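Side-chain contact in WAP, Kazal, immunoglobulin, Kunitz and NTR domain-containing protein 2 (PDB 6MAA), which inhibits myostatin (GDF8) and GDF11, and probably serine proteases and metalloproteases, this piece being its follistatin domain: residues D37-G41 with Q42-K46. Sequence-based numbering, arbitrary orientation.
Sequences DIWDG and QPVCK
Trp39 and Lys46 meet where the ammonium lies over one face of the indole, NZ 3.5 Å from the centroid of the five-membered ring and 27° off its normal, a cation-pi contact. Traced outward, Trp39 CB first brushes Val44 CG2 at 4.1 Å. CG stands beside the backbone N, anti to the carbonyl carbon, which turns the indole back along its own strand toward Asp37, and CD1 approaches the same methyl obliquely at 3.8 Å. NE1 lies beneath the ammonium, 3.2 Å from Lys46 NZ; both are donors, so no hydrogen bond joins them. The NE1 hydrogen goes instead to Asp37 OD2, a weak bond at 3.2 Å. Farther along, CE2 and then CZ2 are progressively more distant from NZ. The lysine reaches this face by bending at chi2 (-67°) and chi4 (59°), the two side chains crossing at about a right angle. All this happens on one face of a beta hairpin, strands 34-39 and 42-47 joined by a type I' turn from Trp39 to Gln42, in the EGF-like N-terminal part of the follistatin domain; the Cys29-Cys45 disulfide ties its second strand to the preceding loop. Asp37 pairs with Val44 through two backbone bonds, Val44 N to Asp37 O being 2.8 Å, and Trp39 and Gln42 form the next hydrogen-bonded pair. Asp37 OD1 accepts Ile38 N from above the carboxylate plane, while OD2, 4.9 Å from Lys46 NZ, may add a mild attraction. On the other face, Ile38 CD1 rests on Pro43 CA, 3.7 Å away, and Ala22 and Cys24 also touch that isoleucine.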
# COMPACT_ATOMS: atom_id res chain seq x y z
N ASP A 37 -2.23 -0.14 -9.62
CA ASP A 37 -1.88 -1.16 -10.60
C ASP A 37 -2.82 -0.98 -11.78
O ASP A 37 -3.87 -0.34 -11.66
CB ASP A 37 -2.04 -2.57 -9.98
CG ASP A 37 -1.24 -3.65 -10.72
OD1 ASP A 37 -0.59 -3.38 -11.75
OD2 ASP A 37 -1.27 -4.81 -10.25
N ILE A 38 -2.44 -1.52 -12.93
CA ILE A 38 -3.28 -1.47 -14.13
C ILE A 38 -3.85 -2.87 -14.36
O ILE A 38 -3.10 -3.82 -14.61
CB ILE A 38 -2.50 -0.98 -15.36
CG1 ILE A 38 -2.01 0.46 -15.16
CG2 ILE A 38 -3.36 -1.08 -16.62
CD1 ILE A 38 -3.11 1.47 -15.02
N TRP A 39 -5.17 -2.98 -14.27
CA TRP A 39 -5.87 -4.24 -14.54
C TRP A 39 -6.93 -4.01 -15.60
O TRP A 39 -7.75 -3.10 -15.48
CB TRP A 39 -6.52 -4.77 -13.26
CG TRP A 39 -5.59 -5.64 -12.48
CD1 TRP A 39 -4.57 -5.23 -11.66
CD2 TRP A 39 -5.58 -7.07 -12.45
NE1 TRP A 39 -3.93 -6.32 -11.12
CE2 TRP A 39 -4.53 -7.46 -11.59
CE3 TRP A 39 -6.35 -8.06 -13.05
CZ2 TRP A 39 -4.24 -8.80 -11.32
CZ3 TRP A 39 -6.06 -9.39 -12.79
CH2 TRP A 39 -5.01 -9.75 -11.94
N ASP A 40 -6.90 -4.84 -16.65
CA ASP A 40 -7.82 -4.70 -17.78
C ASP A 40 -7.84 -3.27 -18.31
O ASP A 40 -8.89 -2.72 -18.63
CB ASP A 40 -9.22 -5.21 -17.44
CG ASP A 40 -9.23 -6.69 -17.13
OD1 ASP A 40 -8.33 -7.39 -17.62
OD2 ASP A 40 -10.15 -7.15 -16.42
N GLY A 41 -6.66 -2.66 -18.37
CA GLY A 41 -6.54 -1.34 -18.95
C GLY A 41 -7.04 -0.20 -18.09
O GLY A 41 -7.20 0.91 -18.62
N GLN A 42 -7.28 -0.42 -16.80
CA GLN A 42 -7.75 0.64 -15.92
C GLN A 42 -6.95 0.66 -14.63
O GLN A 42 -6.55 -0.40 -14.12
CB GLN A 42 -9.24 0.45 -15.56
CG GLN A 42 -10.16 0.38 -16.76
CD GLN A 42 -11.63 0.34 -16.37
OE1 GLN A 42 -12.29 1.37 -16.31
NE2 GLN A 42 -12.13 -0.85 -16.08
N PRO A 43 -6.72 1.84 -14.05
CA PRO A 43 -6.06 1.92 -12.75
C PRO A 43 -6.96 1.39 -11.64
O PRO A 43 -8.16 1.68 -11.61
CB PRO A 43 -5.80 3.42 -12.57
CG PRO A 43 -6.87 4.07 -13.36
CD PRO A 43 -7.07 3.18 -14.57
N VAL A 44 -6.37 0.61 -10.74
CA VAL A 44 -7.03 0.09 -9.55
C VAL A 44 -6.04 0.19 -8.39
O VAL A 44 -4.84 0.38 -8.59
CB VAL A 44 -7.48 -1.38 -9.74
CG1 VAL A 44 -8.49 -1.51 -10.89
CG2 VAL A 44 -6.27 -2.28 -9.99
N CYS A 45 -6.56 0.08 -7.17
CA CYS A 45 -5.73 0.11 -5.97
C CYS A 45 -5.64 -1.28 -5.36
O CYS A 45 -6.67 -1.96 -5.19
CB CYS A 45 -6.29 1.10 -4.95
SG CYS A 45 -6.25 2.80 -5.54
N LYS A 46 -4.42 -1.70 -5.03
CA LYS A 46 -4.16 -3.02 -4.46
C LYS A 46 -3.16 -2.89 -3.32
O LYS A 46 -2.33 -1.98 -3.31
CB LYS A 46 -3.59 -3.98 -5.51
CG LYS A 46 -4.46 -4.13 -6.74
CD LYS A 46 -5.77 -4.83 -6.40
CE LYS A 46 -6.46 -5.34 -7.65
NZ LYS A 46 -5.60 -6.30 -8.39